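Local coordinates for protein mannan endo-1,4-beta-mannosidase (Cryptopygus antarcticus, PDB 4OOU) that hydrolyses internal beta-1,4-mannosidic linkages in mannans, galactomannans and glucomannans, releasing mainly short manno-oligosaccharides, at residues A[67-72]-A[114-119]; A[119-124]-A[169-174]; A[261-266]-A[272-277]. All coordinates share one frame; numbering follows the deposited sequence.

How the interactions relate
All three contacts belong to the shell of one (beta/alpha)8 barrel. Interactions 1 and 2 are neighbours, their centres about 8 Å apart, and both use helix 109-122: Tyr119 ends one segment and begins the next, facing helix 58-74 in interaction 1. A probable hydrogen bond between Lys170 NZ and Ser114 OG, 2.9 Å, also ties them together. Interaction 3 lies about 30 Å from interaction 1, across the centre of the chain, and about 26 Å from interaction 2, centre to centre. None of the three includes a substrate-binding residue, but two such residues are not far off: the side chain of Trp83 is about 10 Å from that of Leu116, and the side chain of Asn180 about 12 Å from that of Ile274.

Interaction 1 (A[67-72]-A[114-119]); sequences DWINKV and SDLLDY
Tyr119 reaches across from helix 109-122 to Ile69 and Asn70 of helix 58-74, two successive outer helices of the (beta/alpha)8 barrel. At the polar end, Asn70 ND2 gives a hydrogen bond to Tyr119 OH at 2.6 Å. The hydroxyl lies in the plane of the Asn70 amide, and ND2 comes in at the edge of the ring, near the ring plane, with amide and ring turned 41° apart. Lower on the same ring, Ile69 CG1 also approaches at the edge, in plane, 3.8 Å from Tyr119 CD2. With chi1 at -176° the ring swings out from its helix, opposite the backbone N, and spans the gap between helices whose local axes stay 11.1 Å apart and run nearly parallel, crossing at -24°. A leucine in place of Tyr119 would probably leave the Asn70 amide without its phenol partner and free to turn. Further out, Lys66 touches the tyrosine and forms a salt bridge with Asp115, a second tie between the helices, while Tyr58 and Leu65 pack against Leu116. That leucine also takes part in the contact itself: the other branch of the isoleucine, Ile69 CG2, faces Leu116 CD1 at 4.3 Å, the second apolar touch between the two helices.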
ATOM      1  N   ASP A  67       1.323   4.721  19.897  1.00 46.68           N
ATOM      2  CA  ASP A  67       2.628   4.415  20.477  1.00 43.79           C
ATOM      3  C   ASP A  67       3.608   4.004  19.402  1.00 44.26           C
ATOM      4  O   ASP A  67       4.751   4.485  19.339  1.00 41.76           O
ATOM      5  CB  ASP A  67       2.508   3.258  21.448  1.00 46.15           C
ATOM      6  CG  ASP A  67       3.830   2.856  21.992  1.00 46.89           C
ATOM      7  OD1 ASP A  67       4.459   3.734  22.585  1.00 49.12           O
ATOM      8  OD2 ASP A  67       4.266   1.698  21.798  1.00 50.46           O
ATOM      9  N   TRP A  68       3.135   3.079  18.570  1.00 43.07           N
ATOM     10  CA  TRP A  68       3.857   2.639  17.383  1.00 41.22           C
ATOM     11  C   TRP A  68       4.188   3.796  16.446  1.00 36.57           C
ATOM     12  O   TRP A  68       5.316   3.887  15.932  1.00 32.36           O
ATOM     13  CB  TRP A  68       3.060   1.581  16.620  1.00 42.17           C
ATOM     14  CG  TRP A  68       2.790   0.344  17.397  1.00 41.70           C
ATOM     15  CD1 TRP A  68       3.210   0.053  18.655  1.00 43.71           C
ATOM     16  CD2 TRP A  68       2.041  -0.785  16.953  1.00 42.10           C
ATOM     17  NE1 TRP A  68       2.743  -1.192  19.039  1.00 43.50           N
ATOM     18  CE2 TRP A  68       2.030  -1.725  18.006  1.00 42.36           C
ATOM     19  CE3 TRP A  68       1.367  -1.088  15.770  1.00 40.62           C
ATOM     20  CZ2 TRP A  68       1.390  -2.945  17.903  1.00 44.49           C
ATOM     21  CZ3 TRP A  68       0.721  -2.287  15.670  1.00 40.48           C
ATOM     22  CH2 TRP A  68       0.739  -3.213  16.727  1.00 43.38           C
ATOM     23  N   ILE A  69       3.246   4.705  16.220  1.00 34.14           N
ATOM     24  CA  ILE A  69       3.650   5.847  15.394  1.00 33.85           C
ATOM     25  C   ILE A  69       4.767   6.653  16.177  1.00 31.87           C
ATOM     26  O   ILE A  69       5.787   7.022  15.590  1.00 27.60           O
ATOM     27  CB  ILE A  69       2.516   6.714  14.681  1.00 33.55           C
ATOM     28  CG1 ILE A  69       2.561   8.114  15.185  1.00 36.48           C
ATOM     29  CG2 ILE A  69       1.079   6.209  14.641  1.00 30.87           C
ATOM     30  CD1 ILE A  69       3.669   8.817  14.455  1.00 38.71           C
ATOM     31  N   ASN A  70       4.646   6.826  17.494  1.00 31.37           N
ATOM     32  CA  ASN A  70       5.750   7.447  18.284  1.00 31.06           C
ATOM     33  C   ASN A  70       7.082   6.768  18.099  1.00 29.90           C
ATOM     34  O   ASN A  70       8.135   7.410  17.975  1.00 28.76           O
ATOM     35  CB  ASN A  70       5.465   7.473  19.796  1.00 32.87           C
ATOM     36  CG  ASN A  70       4.191   8.231  20.162  1.00 36.51           C
ATOM     37  OD1 ASN A  70       3.653   8.051  21.267  1.00 39.69           O
ATOM     38  ND2 ASN A  70       3.694   9.086  19.247  1.00 37.99           N
ATOM     39  N   LYS A  71       7.037   5.442  18.075  1.00 35.25           N
ATOM     40  CA  LYS A  71       8.260   4.633  17.889  1.00 36.05           C
ATOM     41  C   LYS A  71       8.901   4.897  16.522  1.00 36.12           C
ATOM     42  O   LYS A  71      10.119   4.876  16.364  1.00 38.17           O
ATOM     43  CB  LYS A  71       7.962   3.139  18.146  1.00 36.12           C
ATOM     44  CG  LYS A  71       7.870   2.848  19.634  1.00 35.09           C
ATOM     45  CD  LYS A  71       7.592   1.382  19.969  1.00 37.69           C
ATOM     46  CE  LYS A  71       7.839   1.076  21.451  1.00 35.29           C
ATOM     47  NZ  LYS A  71       6.800   1.674  22.325  1.00 34.44           N
ATOM     48  N   VAL A  72       8.077   5.217  15.539  1.00 38.99           N
ATOM     49  CA  VAL A  72       8.596   5.567  14.220  1.00 38.76           C
ATOM     50  C   VAL A  72       9.291   6.942  14.253  1.00 39.87           C
ATOM     51  O   VAL A  72      10.464   6.987  13.924  1.00 45.01           O
ATOM     52  CB  VAL A  72       7.500   5.405  13.121  1.00 35.51           C
ATOM     53  CG1 VAL A  72       7.894   6.042  11.799  1.00 35.58           C
ATOM     54  CG2 VAL A  72       7.174   3.929  12.936  1.00 32.00           C
ATOM     55  N   SER A 114      -9.646   9.631  11.144  1.00 38.82           N
ATOM     56  CA  SER A 114      -9.398  11.080  11.367  1.00 34.27           C
ATOM     57  C   SER A 114      -8.490  11.224  12.597  1.00 32.92           C
ATOM     58  O   SER A 114      -7.423  11.833  12.530  1.00 31.56           O
ATOM     59  CB  SER A 114     -10.760  11.784  11.548  1.00 35.86           C
ATOM     60  OG  SER A 114     -10.808  13.120  11.054  1.00 35.79           O
ATOM     61  N   ASP A 115      -8.863  10.585  13.705  1.00 32.54           N
ATOM     62  CA  ASP A 115      -8.038  10.667  14.915  1.00 34.87           C
ATOM     63  C   ASP A 115      -6.595  10.237  14.664  1.00 35.41           C
ATOM     64  O   ASP A 115      -5.641  10.909  15.070  1.00 33.81           O
ATOM     65  CB  ASP A 115      -8.607   9.806  16.050  1.00 34.74           C
ATOM     66  CG  ASP A 115      -7.947  10.101  17.399  1.00 34.81           C
ATOM     67  OD1 ASP A 115      -8.322  11.076  18.066  1.00 34.12           O
ATOM     68  OD2 ASP A 115      -7.050   9.353  17.802  1.00 36.00           O
ATOM     69  N   LEU A 116      -6.447   9.096  14.006  1.00 39.04           N
ATOM     70  CA  LEU A 116      -5.132   8.477  13.883  1.00 37.51           C
ATOM     71  C   LEU A 116      -4.303   9.341  12.986  1.00 37.06           C
ATOM     72  O   LEU A 116      -3.115   9.519  13.252  1.00 35.15           O
ATOM     73  CB  LEU A 116      -5.200   7.044  13.333  1.00 36.94           C
ATOM     74  CG  LEU A 116      -3.871   6.256  13.401  1.00 39.21           C
ATOM     75  CD1 LEU A 116      -3.250   6.107  14.794  1.00 39.58           C
ATOM     76  CD2 LEU A 116      -4.048   4.875  12.812  1.00 41.48           C
ATOM     77  N   LEU A 117      -4.935   9.899  11.942  1.00 36.76           N
ATOM     78  CA  LEU A 117      -4.228  10.739  11.002  1.00 36.33           C
ATOM     79  C   LEU A 117      -3.736  12.050  11.658  1.00 40.38           C
ATOM     80  O   LEU A 117      -2.609  12.507  11.391  1.00 40.85           O
ATOM     81  CB  LEU A 117      -5.092  11.006   9.774  1.00 36.70           C
ATOM     82  CG  LEU A 117      -5.196   9.793   8.851  1.00 35.86           C
ATOM     83  CD1 LEU A 117      -6.352   9.853   7.858  1.00 34.90           C
ATOM     84  CD2 LEU A 117      -3.906   9.647   8.068  1.00 37.73           C
ATOM     85  N   ASP A 118      -4.572  12.628  12.522  1.00 40.82           N
ATOM     86  CA  ASP A 118      -4.218  13.844  13.262  1.00 41.60           C
ATOM     87  C   ASP A 118      -3.017  13.569  14.186  1.00 42.21           C
ATOM     88  O   ASP A 118      -2.192  14.455  14.424  1.00 37.88           O
ATOM     89  CB  ASP A 118      -5.419  14.346  14.121  1.00 42.89           C
ATOM     90  CG  ASP A 118      -6.593  14.889  13.288  1.00 42.88           C
ATOM     91  OD1 ASP A 118      -6.511  14.941  12.057  1.00 44.29           O
ATOM     92  OD2 ASP A 118      -7.615  15.282  13.873  1.00 41.51           O
ATOM     93  N   TYR A 119      -2.942  12.348  14.732  1.00 42.59           N
ATOM     94  CA  TYR A 119      -1.931  12.045  15.730  1.00 42.42           C
ATOM     95  C   TYR A 119      -0.630  11.872  14.997  1.00 42.17           C
ATOM     96  O   TYR A 119       0.417  12.355  15.430  1.00 44.70           O
ATOM     97  CB  TYR A 119      -2.253  10.771  16.523  1.00 40.42           C
ATOM     98  CG  TYR A 119      -1.247  10.545  17.600  1.00 41.06           C
ATOM     99  CD1 TYR A 119      -1.390  11.125  18.838  1.00 42.53           C
ATOM    100  CD2 TYR A 119      -0.108   9.785  17.365  1.00 45.49           C
ATOM    101  CE1 TYR A 119      -0.446  10.926  19.839  1.00 44.61           C
ATOM    102  CE2 TYR A 119       0.850   9.588  18.344  1.00 44.17           C
ATOM    103  CZ  TYR A 119       0.680  10.158  19.586  1.00 45.39           C
ATOM    104  OH  TYR A 119       1.625   9.973  20.575  1.00 43.65           O
TER

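Interaction 2 (A[119-124]-A[169-174]); sequences YANGQN and SKPSLA
Ser172 and Asn121 meet where helix 109-122 ends above the turn that leads into strand 173-177. The serine can be followed outward. Its CB bond heads for the helix, and CB itself rests 3.8 Å from Asn121 CB, an ordinary carbon contact. One bond further, OG slips in against the last turn of the helix: it lies 2.9 Å from Asn121 N, and 3.5 Å from Ala120 CB. The chief polar partner of this hydroxyl is outside both segments, the carbonyl O of Val125, just beyond the helix end, and Leu117 O adds a weak hydrogen bond. A buried hydroxyl is thus satisfied by main-chain oxygen, and the serine ties its turn to the residue just before strand 126-133, with a weaker hold on the helix.

Beside it, the Asn121 side chain leaves with CG anti to the backbone nitrogen (chi1 -173°) and lies alongside Pro171, oblique to it; Ile381 from the C-terminal part of the chain packs on the same asparagine. Pro171 and Ser172 are the two central residues of a type I turn, closed by Leu173 N to Lys170 O at 2.8 Å. On the helix side, the chain stops in a Schellman motif: Asn124, with positive phi (51°), is its C-prime residue, with Val125 N bonded back to Ala120 O and Asn124 N to Asn121 O at 3.0 Å. Backbone hydrogen bonds of Ser172 and Ala174 with Leu127 then start the pairing of parallel strands 126-133 and 173-177. The contact therefore sits at the N-terminal ends of the strands of the (beta/alpha)8 barrel, opposite the C-terminal ends where the active site of this family lies.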
ATOM      1  N   TYR A 119      -2.942  12.348  14.732  1.00 42.59           N
ATOM      2  CA  TYR A 119      -1.931  12.045  15.730  1.00 42.42           C
ATOM      3  C   TYR A 119      -0.630  11.872  14.997  1.00 42.17           C
ATOM      4  O   TYR A 119       0.417  12.355  15.430  1.00 44.70           O
ATOM      5  CB  TYR A 119      -2.253  10.771  16.523  1.00 40.42           C
ATOM      6  CG  TYR A 119      -1.247  10.545  17.600  1.00 41.06           C
ATOM      7  CD1 TYR A 119      -1.390  11.125  18.838  1.00 42.53           C
ATOM      8  CD2 TYR A 119      -0.108   9.785  17.365  1.00 45.49           C
ATOM      9  CE1 TYR A 119      -0.446  10.926  19.839  1.00 44.61           C
ATOM     10  CE2 TYR A 119       0.850   9.588  18.344  1.00 44.17           C
ATOM     11  CZ  TYR A 119       0.680  10.158  19.586  1.00 45.39           C
ATOM     12  OH  TYR A 119       1.625   9.973  20.575  1.00 43.65           O
ATOM     13  N   ALA A 120      -0.729  11.190  13.865  1.00 42.15           N
ATOM     14  CA  ALA A 120       0.410  10.856  13.042  1.00 44.56           C
ATOM     15  C   ALA A 120       1.099  12.112  12.535  1.00 43.03           C
ATOM     16  O   ALA A 120       2.331  12.205  12.519  1.00 42.68           O
ATOM     17  CB  ALA A 120      -0.067  10.022  11.850  1.00 47.68           C
ATOM     18  N   ASN A 121       0.275  13.042  12.066  1.00 40.68           N
ATOM     19  CA  ASN A 121       0.704  14.372  11.690  1.00 41.34           C
ATOM     20  C   ASN A 121       1.551  15.006  12.765  1.00 43.20           C
ATOM     21  O   ASN A 121       2.587  15.545  12.462  1.00 52.40           O
ATOM     22  CB  ASN A 121      -0.508  15.265  11.400  1.00 41.40           C
ATOM     23  CG  ASN A 121      -0.115  16.615  10.850  1.00 42.33           C
ATOM     24  OD1 ASN A 121      -0.455  16.977   9.717  1.00 41.28           O
ATOM     25  ND2 ASN A 121       0.642  17.349  11.632  1.00 40.96           N
ATOM     26  N   GLY A 122       1.121  14.935  14.017  1.00 44.20           N
ATOM     27  CA  GLY A 122       1.854  15.569  15.120  1.00 44.28           C
ATOM     28  C   GLY A 122       3.250  15.001  15.332  1.00 42.87           C
ATOM     29  O   GLY A 122       4.137  15.662  15.880  1.00 36.19           O
ATOM     30  N   GLN A 123       3.433  13.774  14.853  1.00 41.43           N
ATOM     31  CA  GLN A 123       4.693  13.056  14.956  1.00 39.50           C
ATOM     32  C   GLN A 123       5.482  13.068  13.653  1.00 38.85           C
ATOM     33  O   GLN A 123       6.507  12.386  13.526  1.00 33.21           O
ATOM     34  CB  GLN A 123       4.395  11.629  15.321  1.00 39.73           C
ATOM     35  CG  GLN A 123       3.595  11.447  16.600  1.00 42.03           C
ATOM     36  CD  GLN A 123       4.325  12.028  17.811  1.00 43.56           C
ATOM     37  OE1 GLN A 123       3.708  12.592  18.706  1.00 50.29           O
ATOM     38  NE2 GLN A 123       5.641  11.909  17.826  1.00 41.98           N
ATOM     39  N   ASN A 124       5.007  13.865  12.697  1.00 37.78           N
ATOM     40  CA  ASN A 124       5.601  13.909  11.384  1.00 38.45           C
ATOM     41  C   ASN A 124       5.761  12.515  10.769  1.00 37.44           C
ATOM     42  O   ASN A 124       6.859  12.099  10.349  1.00 36.78           O
ATOM     43  CB  ASN A 124       6.906  14.686  11.419  1.00 38.83           C
ATOM     44  CG  ASN A 124       6.682  16.190  11.646  1.00 41.19           C
ATOM     45  OD1 ASN A 124       5.762  16.820  11.080  1.00 41.68           O
ATOM     46  ND2 ASN A 124       7.520  16.764  12.487  1.00 38.11           N
ATOM     47  N   SER A 169      -8.134  16.418   3.448  1.00 47.65           N
ATOM     48  CA  SER A 169      -7.511  17.664   3.845  1.00 47.09           C
ATOM     49  C   SER A 169      -6.419  17.355   4.859  1.00 44.82           C
ATOM     50  O   SER A 169      -5.881  18.255   5.495  1.00 42.87           O
ATOM     51  CB  SER A 169      -8.555  18.592   4.459  1.00 49.37           C
ATOM     52  OG  SER A 169      -9.272  17.909   5.477  1.00 51.34           O
ATOM     53  N   LYS A 170      -6.086  16.074   4.991  1.00 44.32           N
ATOM     54  CA  LYS A 170      -5.195  15.607   6.046  1.00 43.42           C
ATOM     55  C   LYS A 170      -3.806  15.277   5.484  1.00 40.92           C
ATOM     56  O   LYS A 170      -3.596  14.251   4.819  1.00 35.53           O
ATOM     57  CB  LYS A 170      -5.854  14.432   6.796  1.00 46.12           C
ATOM     58  CG  LYS A 170      -6.314  14.820   8.189  1.00 47.99           C
ATOM     59  CD  LYS A 170      -7.761  14.502   8.460  1.00 52.16           C
ATOM     60  CE  LYS A 170      -8.129  15.000   9.852  1.00 53.95           C
ATOM     61  NZ  LYS A 170      -9.526  15.480   9.985  1.00 61.01           N
ATOM     62  N   PRO A 171      -2.848  16.184   5.709  1.00 42.51           N
ATOM     63  CA  PRO A 171      -1.570  16.052   4.998  1.00 43.36           C
ATOM     64  C   PRO A 171      -0.807  14.789   5.373  1.00 43.63           C
ATOM     65  O   PRO A 171      -0.002  14.287   4.585  1.00 42.52           O
ATOM     66  CB  PRO A 171      -0.800  17.302   5.447  1.00 43.12           C
ATOM     67  CG  PRO A 171      -1.862  18.275   5.836  1.00 40.71           C
ATOM     68  CD  PRO A 171      -2.889  17.423   6.513  1.00 41.32           C
ATOM     69  N   SER A 172      -1.100  14.311   6.579  1.00 42.79           N
ATOM     70  CA  SER A 172      -0.621  13.062   7.101  1.00 44.33           C
ATOM     71  C   SER A 172      -0.988  11.830   6.241  1.00 42.20           C
ATOM     72  O   SER A 172      -0.335  10.782   6.355  1.00 40.30           O
ATOM     73  CB  SER A 172      -1.176  12.876   8.501  1.00 45.69           C
ATOM     74  OG  SER A 172      -0.125  12.395   9.304  1.00 56.80           O
ATOM     75  N   LEU A 173      -2.032  11.952   5.418  1.00 37.44           N
ATOM     76  CA  LEU A 173      -2.472  10.854   4.562  1.00 38.38           C
ATOM     77  C   LEU A 173      -1.697  10.891   3.278  1.00 37.92           C
ATOM     78  O   LEU A 173      -2.033  11.626   2.351  1.00 37.06           O
ATOM     79  CB  LEU A 173      -3.970  10.935   4.270  1.00 39.58           C
ATOM     80  CG  LEU A 173      -4.660   9.811   3.473  1.00 40.29           C
ATOM     81  CD1 LEU A 173      -4.241   8.435   3.933  1.00 43.74           C
ATOM     82  CD2 LEU A 173      -6.155   9.935   3.616  1.00 40.06           C
ATOM     83  N   ALA A 174      -0.638  10.095   3.231  1.00 35.43           N
ATOM     84  CA  ALA A 174       0.222  10.069   2.079  1.00 36.16           C
ATOM     85  C   ALA A 174      -0.457   9.437   0.863  1.00 34.50           C
ATOM     86  O   ALA A 174      -0.404   9.978  -0.213  1.00 33.27           O
ATOM     87  CB  ALA A 174       1.510   9.330   2.423  1.00 35.75           C
TER

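Interaction 3 (A[261-266]-A[272-277]); sequences SCLTGA and GIINFY
This contact belongs to the alpha-to-beta connection of the (beta/alpha)8 barrel in which helix 260-267 folds back over the loop leading into strand 277-281. Leu263 carries it nearly alone. Its CG stands beside the backbone nitrogen, anti to the carbonyl carbon (chi1 -71°), and the chain then runs on extended, so that CD1 is laid along the backbone of Gly272 to Ile274. That methyl touches Gly272 O at 3.3 Å, Ile273 CA at 3.8 Å and Ile274 N at 3.8 Å; the leucine thus meets main chain more closely than it meets other side chains. The Gly272 carbonyl also lies against the root of the leucine, its O 3.6 Å from Leu263 CB. Asn223 ND2 hydrogen-bonds this same oxygen, so the apolar contact does not cost it a partner. Leu219 and Ile222 of helix 215-232 pack on Leu263 as well, which puts it at a three-way junction of two helices and the loop. Next to it, Cys262 ties the helix to Cys195 by a disulfide. The one purely apolar side-chain touch is from Leu263 CD1 to Ile274 CG2, 4.4 Å.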
ATOM      1  N   SER A 261      -2.191   2.117 -19.057  1.00 37.86           N
ATOM      2  CA  SER A 261      -2.922   1.449 -20.187  1.00 41.20           C
ATOM      3  C   SER A 261      -3.813   0.272 -19.708  1.00 44.15           C
ATOM      4  O   SER A 261      -5.028   0.241 -19.991  1.00 46.09           O
ATOM      5  CB  SER A 261      -1.993   1.024 -21.374  1.00 38.22           C
ATOM      6  OG  SER A 261      -1.346  -0.232 -21.190  1.00 36.58           O
ATOM      7  N   CYS A 262      -3.222  -0.635 -18.934  1.00 42.93           N
ATOM      8  CA  CYS A 262      -3.909  -1.838 -18.473  1.00 46.52           C
ATOM      9  C   CYS A 262      -5.127  -1.596 -17.565  1.00 45.45           C
ATOM     10  O   CYS A 262      -6.146  -2.275 -17.716  1.00 53.52           O
ATOM     11  CB  CYS A 262      -2.939  -2.746 -17.701  1.00 48.19           C
ATOM     12  SG  CYS A 262      -1.724  -3.597 -18.686  1.00 47.58           S
ATOM     13  N   LEU A 263      -4.986  -0.714 -16.581  1.00 41.02           N
ATOM     14  CA  LEU A 263      -6.071  -0.433 -15.648  1.00 41.18           C
ATOM     15  C   LEU A 263      -7.201   0.232 -16.380  1.00 41.34           C
ATOM     16  O   LEU A 263      -8.386  -0.141 -16.226  1.00 40.74           O
ATOM     17  CB  LEU A 263      -5.644   0.530 -14.534  1.00 39.79           C
ATOM     18  CG  LEU A 263      -4.689   0.032 -13.464  1.00 41.12           C
ATOM     19  CD1 LEU A 263      -4.459   1.137 -12.436  1.00 44.14           C
ATOM     20  CD2 LEU A 263      -5.182  -1.253 -12.824  1.00 39.53           C
ATOM     21  N   THR A 264      -6.807   1.247 -17.141  1.00 41.28           N
ATOM     22  CA  THR A 264      -7.731   2.101 -17.872  1.00 44.68           C
ATOM     23  C   THR A 264      -8.532   1.265 -18.911  1.00 46.17           C
ATOM     24  O   THR A 264      -9.755   1.367 -19.003  1.00 47.56           O
ATOM     25  CB  THR A 264      -6.923   3.316 -18.414  1.00 46.25           C
ATOM     26  OG1 THR A 264      -7.395   4.511 -17.766  1.00 50.72           O
ATOM     27  CG2 THR A 264      -6.890   3.430 -19.946  1.00 45.49           C
ATOM     28  N   GLY A 265      -7.840   0.377 -19.619  1.00 50.68           N
ATOM     29  CA  GLY A 265      -8.478  -0.612 -20.482  1.00 51.34           C
ATOM     30  C   GLY A 265      -9.244  -1.742 -19.809  1.00 49.19           C
ATOM     31  O   GLY A 265      -9.856  -2.537 -20.487  1.00 55.02           O
ATOM     32  N   ALA A 266      -9.235  -1.839 -18.492  1.00 48.26           N
ATOM     33  CA  ALA A 266     -10.013  -2.894 -17.815  1.00 49.31           C
ATOM     34  C   ALA A 266     -11.410  -2.413 -17.406  1.00 48.65           C
ATOM     35  O   ALA A 266     -12.379  -3.180 -17.401  1.00 47.76           O
ATOM     36  CB  ALA A 266      -9.272  -3.399 -16.587  1.00 48.36           C
ATOM     37  N   GLY A 272      -8.351   6.279 -13.370  1.00 45.14           N
ATOM     38  CA  GLY A 272      -8.366   5.232 -12.369  1.00 42.49           C
ATOM     39  C   GLY A 272      -7.019   4.586 -12.408  1.00 42.31           C
ATOM     40  O   GLY A 272      -6.898   3.396 -12.790  1.00 40.39           O
ATOM     41  N   ILE A 273      -6.008   5.383 -12.048  1.00 38.73           N
ATOM     42  CA  ILE A 273      -4.615   4.947 -12.151  1.00 37.12           C
ATOM     43  C   ILE A 273      -3.947   4.797 -10.793  1.00 36.16           C
ATOM     44  O   ILE A 273      -4.493   5.212  -9.779  1.00 34.88           O
ATOM     45  CB  ILE A 273      -3.766   5.838 -13.071  1.00 36.74           C
ATOM     46  CG1 ILE A 273      -3.693   7.302 -12.590  1.00 36.43           C
ATOM     47  CG2 ILE A 273      -4.289   5.739 -14.489  1.00 38.20           C
ATOM     48  CD1 ILE A 273      -2.605   8.146 -13.260  1.00 33.78           C
ATOM     49  N   ILE A 274      -2.813   4.115 -10.764  1.00 36.67           N
ATOM     50  CA  ILE A 274      -1.974   4.202  -9.589  1.00 37.45           C
ATOM     51  C   ILE A 274      -0.957   5.278  -9.861  1.00 37.99           C
ATOM     52  O   ILE A 274      -0.586   5.502 -10.988  1.00 42.03           O
ATOM     53  CB  ILE A 274      -1.321   2.884  -9.155  1.00 34.14           C
ATOM     54  CG1 ILE A 274      -0.527   2.213 -10.254  1.00 35.21           C
ATOM     55  CG2 ILE A 274      -2.372   1.927  -8.666  1.00 35.26           C
ATOM     56  CD1 ILE A 274       0.062   0.885  -9.788  1.00 36.20           C
ATOM     57  N   ASN A 275      -0.545   5.966  -8.814  1.00 39.03           N
ATOM     58  CA  ASN A 275       0.399   7.055  -8.925  1.00 36.20           C
ATOM     59  C   ASN A 275       1.817   6.632  -8.619  1.00 36.28           C
ATOM     60  O   ASN A 275       2.748   7.347  -9.005  1.00 38.77           O
ATOM     61  CB  ASN A 275      -0.054   8.154  -8.002  1.00 36.60           C
ATOM     62  CG  ASN A 275      -1.444   8.594  -8.343  1.00 40.01           C
ATOM     63  OD1 ASN A 275      -2.406   8.386  -7.590  1.00 38.37           O
ATOM     64  ND2 ASN A 275      -1.578   9.143  -9.544  1.00 44.34           N
ATOM     65  N   PHE A 276       1.960   5.489  -7.936  1.00 33.79           N
ATOM     66  CA  PHE A 276       3.232   4.875  -7.613  1.00 33.97           C
ATOM     67  C   PHE A 276       3.120   3.349  -7.530  1.00 37.46           C
ATOM     68  O   PHE A 276       2.141   2.800  -7.024  1.00 41.81           O
ATOM     69  CB  PHE A 276       3.886   5.497  -6.358  1.00 35.72           C
ATOM     70  CG  PHE A 276       3.248   5.158  -5.017  1.00 36.35           C
ATOM     71  CD1 PHE A 276       3.531   3.970  -4.359  1.00 39.00           C
ATOM     72  CD2 PHE A 276       2.463   6.083  -4.354  1.00 38.04           C
ATOM     73  CE1 PHE A 276       2.978   3.681  -3.112  1.00 35.49           C
ATOM     74  CE2 PHE A 276       1.916   5.803  -3.108  1.00 37.64           C
ATOM     75  CZ  PHE A 276       2.178   4.596  -2.490  1.00 36.15           C
ATOM     76  N   TYR A 277       4.121   2.669  -8.083  1.00 37.28           N
ATOM     77  CA  TYR A 277       4.215   1.225  -8.024  1.00 34.80           C
ATOM     78  C   TYR A 277       4.736   0.799  -6.657  1.00 34.45           C
ATOM     79  O   TYR A 277       5.225   1.611  -5.851  1.00 31.84           O
ATOM     80  CB  TYR A 277       5.169   0.747  -9.096  1.00 35.97           C
ATOM     81  CG  TYR A 277       4.752   1.103 -10.519  1.00 36.17           C
ATOM     82  CD1 TYR A 277       3.710   0.439 -11.165  1.00 36.25           C
ATOM     83  CD2 TYR A 277       5.450   2.055 -11.242  1.00 36.75           C
ATOM     84  CE1 TYR A 277       3.353   0.761 -12.470  1.00 36.12           C
ATOM     85  CE2 TYR A 277       5.108   2.362 -12.550  1.00 35.60           C
ATOM     86  CZ  TYR A 277       4.057   1.727 -13.153  1.00 35.72           C
ATOM     87  OH  TYR A 277       3.756   2.074 -14.455  1.00 39.22           O
TER